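Long-range contacts in EDTA monooxygenase (EDTA-degrading bacterium BNC1, PDB 5DQP), which probably uses reduced FMN and molecular oxygen to oxidise EDTA, as a monooxygenase of the bacterial luciferase-like TIM-barrel family: residues A[11-22]-A[65-73]; A[299-307]-A[320-329]. All blocks are in the same frame, centred on the assembly; numbering follows the deposited sequence. Where two conformers were deposited one is given.

Contact 1: A[11-22]-A[65-73]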
# COMPACT_ATOMS: atom_id res chain seq x y z
N TRP A 11 18.37 -1.68 0.88
CA TRP A 11 17.56 -0.50 0.65
C TRP A 11 17.13 -0.47 -0.81
O TRP A 11 17.91 -0.80 -1.71
CB TRP A 11 18.31 0.79 0.94
CG TRP A 11 18.64 1.10 2.33
CD1 TRP A 11 19.47 0.40 3.16
CD2 TRP A 11 18.23 2.26 3.06
NE1 TRP A 11 19.58 1.03 4.37
CE2 TRP A 11 18.82 2.18 4.34
CE3 TRP A 11 17.40 3.35 2.76
CZ2 TRP A 11 18.62 3.15 5.33
CZ3 TRP A 11 17.20 4.32 3.74
CH2 TRP A 11 17.80 4.21 5.01
N LEU A 12 15.92 -0.03 -1.04
CA LEU A 12 15.41 0.03 -2.40
C LEU A 12 14.83 1.37 -2.82
O LEU A 12 14.35 1.49 -3.96
CB LEU A 12 14.34 -1.07 -2.62
CG LEU A 12 14.64 -1.90 -3.88
CD1 LEU A 12 16.00 -2.63 -3.81
CD2 LEU A 12 13.52 -2.88 -4.18
N ASN A 13 14.91 2.40 -1.98
CA ASN A 13 14.25 3.67 -2.29
C ASN A 13 14.80 4.35 -3.53
O ASN A 13 16.02 4.51 -3.70
CB ASN A 13 14.38 4.62 -1.11
CG ASN A 13 13.60 4.16 0.09
OD1 ASN A 13 14.02 3.26 0.78
ND2 ASN A 13 12.48 4.78 0.34
N SER A 14 13.89 4.82 -4.38
CA SER A 14 14.17 5.89 -5.36
C SER A 14 15.37 5.49 -6.23
O SER A 14 15.39 4.38 -6.77
CB SER A 14 14.32 7.21 -4.61
OG SER A 14 14.57 8.27 -5.51
N SER A 15 16.37 6.36 -6.40
CA SER A 15 17.44 6.15 -7.37
C SER A 15 18.75 5.73 -6.72
O SER A 15 19.74 5.53 -7.43
CB SER A 15 17.67 7.43 -8.19
OG SER A 15 17.90 8.54 -7.33
N GLY A 16 18.76 5.56 -5.41
CA GLY A 16 20.00 5.38 -4.67
C GLY A 16 20.07 6.36 -3.51
O GLY A 16 19.33 7.34 -3.44
N VAL A 17 21.02 6.07 -2.60
CA VAL A 17 21.19 6.90 -1.41
C VAL A 17 21.89 8.23 -1.73
O VAL A 17 21.63 9.23 -1.07
CB VAL A 17 21.92 6.15 -0.28
CG1 VAL A 17 23.23 5.63 -0.75
CG2 VAL A 17 22.15 7.08 0.90
N LEU A 18 22.77 8.28 -2.73
CA LEU A 18 23.44 9.54 -3.00
C LEU A 18 22.46 10.57 -3.56
O LEU A 18 21.60 10.23 -4.39
CB LEU A 18 24.62 9.34 -3.94
CG LEU A 18 25.73 8.45 -3.36
CD1 LEU A 18 26.97 8.51 -4.24
CD2 LEU A 18 26.07 8.76 -1.85
N PRO A 19 22.58 11.85 -3.17
CA PRO A 19 21.56 12.84 -3.56
C PRO A 19 21.46 13.09 -5.06
O PRO A 19 20.38 13.44 -5.55
CB PRO A 19 21.99 14.11 -2.80
CG PRO A 19 23.49 13.92 -2.56
CD PRO A 19 23.61 12.42 -2.29
N ASN A 20 22.55 12.97 -5.80
CA ASN A 20 22.48 13.15 -7.24
C ASN A 20 22.22 11.85 -8.00
O ASN A 20 22.37 11.82 -9.22
CB ASN A 20 23.77 13.80 -7.75
CG ASN A 20 23.58 14.47 -9.07
OD1 ASN A 20 22.54 15.09 -9.31
ND2 ASN A 20 24.54 14.29 -9.96
N SER A 21 21.84 10.77 -7.30
CA SER A 21 21.81 9.46 -7.94
C SER A 21 20.83 9.42 -9.10
O SER A 21 21.03 8.67 -10.05
CB SER A 21 21.49 8.35 -6.91
OG SER A 21 20.25 8.55 -6.23
N TRP A 22 19.79 10.26 -9.08
CA TRP A 22 18.83 10.16 -10.17
C TRP A 22 19.33 10.75 -11.47
O TRP A 22 18.68 10.56 -12.51
CB TRP A 22 17.50 10.79 -9.80
CG TRP A 22 17.51 12.24 -9.45
CD1 TRP A 22 18.61 13.02 -9.16
CD2 TRP A 22 16.37 13.10 -9.34
NE1 TRP A 22 18.20 14.30 -8.86
CE2 TRP A 22 16.83 14.38 -8.98
CE3 TRP A 22 14.99 12.91 -9.53
CZ2 TRP A 22 15.97 15.47 -8.79
CZ3 TRP A 22 14.12 14.00 -9.35
CH2 TRP A 22 14.62 15.25 -8.97
N PRO A 65 16.38 21.06 -4.99
CA PRO A 65 16.84 20.74 -6.36
C PRO A 65 18.11 19.91 -6.42
O PRO A 65 18.41 19.31 -7.46
CB PRO A 65 17.08 22.12 -6.99
CG PRO A 65 16.36 23.08 -6.13
CD PRO A 65 16.31 22.51 -4.74
N LYS A 66 18.90 19.87 -5.36
CA LYS A 66 20.14 19.11 -5.36
C LYS A 66 19.99 17.71 -4.79
O LYS A 66 21.00 17.01 -4.65
CB LYS A 66 21.20 19.87 -4.56
CG LYS A 66 21.45 21.28 -5.05
CD LYS A 66 21.99 21.27 -6.47
CE LYS A 66 22.36 22.67 -6.96
NZ LYS A 66 23.03 22.65 -8.29
N VAL A 67 18.79 17.28 -4.41
CA VAL A 67 18.62 16.01 -3.70
C VAL A 67 17.44 15.26 -4.30
O VAL A 67 16.30 15.72 -4.24
CB VAL A 67 18.41 16.19 -2.19
CG1 VAL A 67 18.25 14.84 -1.54
CG2 VAL A 67 19.59 16.95 -1.58
N ARG A 68 17.72 14.10 -4.87
CA ARG A 68 16.66 13.26 -5.37
C ARG A 68 15.60 13.06 -4.28
O ARG A 68 15.94 13.00 -3.08
CB ARG A 68 17.23 11.92 -5.86
CG ARG A 68 18.04 11.18 -4.82
CD ARG A 68 17.24 10.06 -4.20
NE ARG A 68 17.88 9.56 -2.99
CZ ARG A 68 17.95 10.24 -1.84
NH1 ARG A 68 17.41 11.46 -1.74
NH2 ARG A 68 18.55 9.71 -0.79
N PRO A 69 14.31 13.00 -4.65
CA PRO A 69 13.28 12.68 -3.64
C PRO A 69 13.43 11.23 -3.19
O PRO A 69 13.50 10.32 -4.02
CB PRO A 69 11.96 12.91 -4.40
CG PRO A 69 12.31 12.72 -5.84
CD PRO A 69 13.76 13.13 -6.01
N GLU A 70 13.52 11.02 -1.88
CA GLU A 70 13.79 9.69 -1.36
C GLU A 70 12.55 8.81 -1.32
O GLU A 70 12.65 7.58 -1.44
CB GLU A 70 14.38 9.78 0.06
CG GLU A 70 14.98 8.45 0.51
CD GLU A 70 15.61 8.50 1.90
OE1 GLU A 70 15.77 7.42 2.54
OE2 GLU A 70 15.95 9.61 2.35
N TYR A 71 11.37 9.42 -1.19
CA TYR A 71 10.12 8.71 -0.96
C TYR A 71 9.11 9.01 -2.07
O TYR A 71 8.06 9.60 -1.82
CB TYR A 71 9.55 9.09 0.40
CG TYR A 71 10.61 9.32 1.49
CD1 TYR A 71 11.39 8.28 1.96
CD2 TYR A 71 10.80 10.58 2.05
CE1 TYR A 71 12.34 8.47 2.96
CE2 TYR A 71 11.76 10.79 3.06
CZ TYR A 71 12.50 9.72 3.51
OH TYR A 71 13.43 9.90 4.49
N PRO A 72 9.38 8.58 -3.31
CA PRO A 72 8.44 8.91 -4.39
C PRO A 72 7.09 8.18 -4.29
O PRO A 72 6.14 8.63 -4.95
CB PRO A 72 9.22 8.53 -5.67
CG PRO A 72 10.24 7.55 -5.22
CD PRO A 72 10.61 7.94 -3.82
N PHE A 73 6.96 7.12 -3.49
CA PHE A 73 5.73 6.34 -3.40
C PHE A 73 5.47 5.89 -1.96
O PHE A 73 6.40 5.66 -1.19
CB PHE A 73 5.76 5.06 -4.22
CG PHE A 73 5.83 5.26 -5.67
CD1 PHE A 73 4.71 5.70 -6.38
CD2 PHE A 73 7.00 4.97 -6.36
CE1 PHE A 73 4.77 5.87 -7.75
CE2 PHE A 73 7.06 5.14 -7.72
CZ PHE A 73 5.94 5.60 -8.42
O HOH W 1 20.08 16.66 -8.08

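Contact 2: A[299-307]-A[320-329]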
# COMPACT_ATOMS: atom_id res chain seq x y z
N LEU A 299 36.63 18.30 9.67
CA LEU A 299 36.59 17.19 10.62
C LEU A 299 37.62 17.36 11.73
O LEU A 299 37.34 17.07 12.90
CB LEU A 299 36.81 15.88 9.88
CG LEU A 299 36.66 14.59 10.68
CD1 LEU A 299 35.27 14.51 11.34
CD2 LEU A 299 36.89 13.41 9.75
N SER A 300 38.83 17.83 11.39
CA SER A 300 39.87 17.94 12.41
C SER A 300 39.48 18.95 13.48
O SER A 300 39.79 18.77 14.66
CB SER A 300 41.21 18.33 11.77
OG SER A 300 41.10 19.60 11.14
N LYS A 301 38.81 20.03 13.08
CA LYS A 301 38.30 20.96 14.08
C LYS A 301 37.24 20.30 14.95
O LYS A 301 37.26 20.44 16.18
CB LYS A 301 37.76 22.22 13.38
CG LYS A 301 38.76 22.85 12.41
CD LYS A 301 38.31 24.24 11.96
CE LYS A 301 37.20 24.19 10.92
NZ LYS A 301 36.58 25.54 10.76
N GLN A 302 36.33 19.56 14.34
CA GLN A 302 35.27 18.94 15.14
C GLN A 302 35.84 18.01 16.19
O GLN A 302 35.26 17.87 17.28
CB GLN A 302 34.29 18.21 14.24
CG GLN A 302 33.22 19.13 13.67
CD GLN A 302 32.29 18.37 12.75
OE1 GLN A 302 32.74 17.50 12.01
NE2 GLN A 302 31.00 18.68 12.81
N LEU A 303 36.97 17.37 15.90
CA LEU A 303 37.56 16.41 16.81
C LEU A 303 38.73 16.99 17.56
O LEU A 303 39.35 16.28 18.36
CB LEU A 303 38.02 15.16 16.04
CG LEU A 303 36.96 14.39 15.22
CD1 LEU A 303 37.65 13.47 14.25
CD2 LEU A 303 36.01 13.62 16.11
N GLY A 304 39.06 18.26 17.32
CA GLY A 304 40.16 18.91 18.01
C GLY A 304 41.52 18.35 17.66
O GLY A 304 42.41 18.29 18.52
N ILE A 305 41.71 17.92 16.42
CA ILE A 305 43.01 17.44 15.94
C ILE A 305 43.78 18.63 15.37
O ILE A 305 43.32 19.28 14.42
CB ILE A 305 42.83 16.34 14.89
CG1 ILE A 305 42.29 15.05 15.55
CG2 ILE A 305 44.16 16.10 14.17
CD1 ILE A 305 41.75 14.03 14.57
N ASP A 306 44.97 18.89 15.92
CA ASP A 306 45.79 20.04 15.51
C ASP A 306 46.58 19.70 14.25
O ASP A 306 47.63 19.06 14.31
CB ASP A 306 46.72 20.45 16.66
CG ASP A 306 47.64 21.60 16.28
OD1 ASP A 306 47.44 22.21 15.21
OD2 ASP A 306 48.57 21.90 17.06
N LEU A 307 46.10 20.15 13.10
CA LEU A 307 46.77 19.76 11.85
C LEU A 307 48.09 20.44 11.63
O LEU A 307 48.62 20.31 10.51
CB LEU A 307 45.87 20.03 10.65
CG LEU A 307 44.63 19.14 10.49
CD1 LEU A 307 43.88 19.58 9.27
CD2 LEU A 307 45.00 17.66 10.43
N ASP A 320 45.81 12.51 20.26
CA ASP A 320 45.65 13.50 19.21
C ASP A 320 44.30 14.21 19.27
O ASP A 320 44.18 15.31 18.74
CB ASP A 320 45.78 12.87 17.82
CG ASP A 320 47.14 12.25 17.57
OD1 ASP A 320 48.17 12.76 18.07
OD2 ASP A 320 47.18 11.23 16.85
N PHE A 321 43.30 13.59 19.89
CA PHE A 321 41.94 14.12 19.88
C PHE A 321 41.71 15.06 21.06
O PHE A 321 42.14 14.78 22.18
CB PHE A 321 40.93 12.99 19.95
CG PHE A 321 41.00 12.02 18.81
CD1 PHE A 321 40.39 12.32 17.60
CD2 PHE A 321 41.68 10.82 18.94
CE1 PHE A 321 40.45 11.43 16.54
CE2 PHE A 321 41.75 9.93 17.87
CZ PHE A 321 41.12 10.24 16.68
N ASN A 322 41.02 16.18 20.80
CA ASN A 322 40.60 17.09 21.86
C ASN A 322 39.13 17.43 21.59
O ASN A 322 38.80 18.43 20.96
CB ASN A 322 41.49 18.34 21.91
CG ASN A 322 42.96 17.99 22.06
OD1 ASN A 322 43.45 17.76 23.17
ND2 ASN A 322 43.68 17.95 20.94
N LEU A 323 38.24 16.55 22.04
CA LEU A 323 36.84 16.70 21.69
C LEU A 323 36.27 17.93 22.40
O LEU A 323 36.40 18.04 23.63
CB LEU A 323 36.03 15.46 22.05
CG LEU A 323 36.33 14.17 21.29
CD1 LEU A 323 35.29 13.11 21.61
CD2 LEU A 323 36.43 14.41 19.78
N PRO A 324 35.63 18.84 21.68
CA PRO A 324 35.03 20.00 22.35
C PRO A 324 33.99 19.56 23.38
O PRO A 324 33.22 18.62 23.15
CB PRO A 324 34.41 20.79 21.20
CG PRO A 324 34.27 19.81 20.07
CD PRO A 324 35.41 18.84 20.23
N LYS A 325 34.00 20.24 24.53
CA LYS A 325 33.03 19.96 25.59
C LYS A 325 31.61 20.02 25.05
O LYS A 325 30.85 19.05 25.15
CB LYS A 325 33.21 20.97 26.73
N GLU A 326 31.24 21.16 24.48
CA GLU A 326 29.99 21.31 23.76
C GLU A 326 30.27 21.79 22.35
O GLU A 326 31.28 22.46 22.09
CB GLU A 326 29.05 22.30 24.46
CG GLU A 326 27.68 22.40 23.80
CD GLU A 326 26.98 21.05 23.67
OE1 GLU A 326 27.24 20.33 22.67
OE2 GLU A 326 26.18 20.71 24.57
N SER A 327 29.42 21.37 21.43
CA SER A 327 29.56 21.66 20.02
C SER A 327 28.21 21.52 19.35
O SER A 327 27.38 20.87 19.87
CB SER A 327 30.58 20.69 19.39
OG SER A 327 30.25 20.27 18.10
N ALA A 328 28.05 22.09 18.17
CA ALA A 328 26.85 21.87 17.37
C ALA A 328 26.74 20.43 16.86
O ALA A 328 25.78 20.12 16.15
CB ALA A 328 26.81 22.84 16.18
N THR A 329 27.69 19.56 17.18
CA THR A 329 27.60 18.17 16.75
C THR A 329 27.54 17.30 18.00
O THR A 329 28.43 17.38 18.86
CB THR A 329 28.78 17.77 15.85
OG1 THR A 329 28.49 18.17 14.50
CG2 THR A 329 29.00 16.27 15.87
O HOH W 2 32.44 19.07 16.62
O HOH W 3 46.03 17.27 18.11

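Contact 1: A[11-22]-A[65-73]
Arg68 threads its side chain into the curl of backbone formed by residues 14-21, and the contact is tightest around it. A bend at chi2 (102°) turns the Arg68 chain toward Gly16, whose O receives NE at 2.7 Å in the guanidinium plane, almost straight beyond the carbonyl. Arg68 is thus held at both ends, its backbone N donating to Pro19 O (2.8 Å). The aliphatic part is walled in by Ser14, Ser15 and Ser21, and Arg68 CB sits over the five-membered ring of Trp22, 3.6 Å from its centroid. Pro69 CD covers the six-membered ring on the same face at 3.7 Å, both being CH-pi contacts. Ser14 OG donates to Pro69 O (2.8 Å), whereas Asn13 ND2 reaches Glu70 O only weakly and is held mainly by Ala56 O. The solvent side is looser: Pro19 CB brushes Val67 CG2 at 3.9 Å, and a water links Trp22 NE1, Asn20 OD1 and Pro65 O. With donors from both segments satisfying backbone carbonyls, and the arginine's aliphatic base laid on the indole, the contact joins the loops after TIM-barrel strands 7-11 and 52-55; Trp22 and Pro69 also reach Phe179 of the second subunit.

Contact 2: A[299-307]-A[320-329]
Asn322 turns CG away from its own carbonyl carbon (chi1 -55°) and twists its amide (chi2 -83°), which carries ND2 to Gly304 O at 2.8 Å. The bond is nearly straight, 173° at the hydrogen, and the acceptor lies in the amide plane. Beside it, Asn322 N donates to Leu303 O (3.0 Å), so two successive carbonyls at the helix end are taken up by one residue. Gly304 CA approaches Asn322 O at 3.3 Å in a CA-H...O contact; a beta carbon on Gly304 would run into that oxygen. On the buried side of these bonds, apolar side chains lie side by side: Ile305 CD1 touches Phe321 CE1 at 3.5 Å, Leu303 CB comes to the edge of the same ring, and Leu303 CD2 meets Leu323 CD2 at 3.8 Å. An alanine in place of Ile305 lacks both CG1 and CD1, and the Phe321 ring, losing these neighbours, is likely to be less firmly held on that flank. Met337 and Val338 of helix 331-344 cover Leu303 and Phe321 respectively. Waters extend the contact at both ends, one between Asp306 N and Asp320 O, the other between Gln302 O and Ser327 OG, which also closes an ST turn to Thr329 N. Gly304, with positive phi and bonds back into the last turn, ends helix 292-303 in a Schellman motif, here met by an extended returning loop.

From the N terminus, the chain leaves strand 7-11 of the parallel barrel sheet and enters the first loop of contact 1. It then runs through helix 35-47 and strand 52-55 before residues 65-73 close the contact, joining the loops that follow two neighbouring parallel strands. The chain passes through several further barrel strands before helix 292-303 opens contact 2. Only twelve residues, none of them in a helix or strand, separate its segments, so it closes a short local excursion leading to helix 331-344. The two contacts follow in series, neither nested nor crossed. Their centres are about 32 Å apart: contact 1 lies among barrel loops near predicted FMN-binding residues, contact 2 farther from the chain centre.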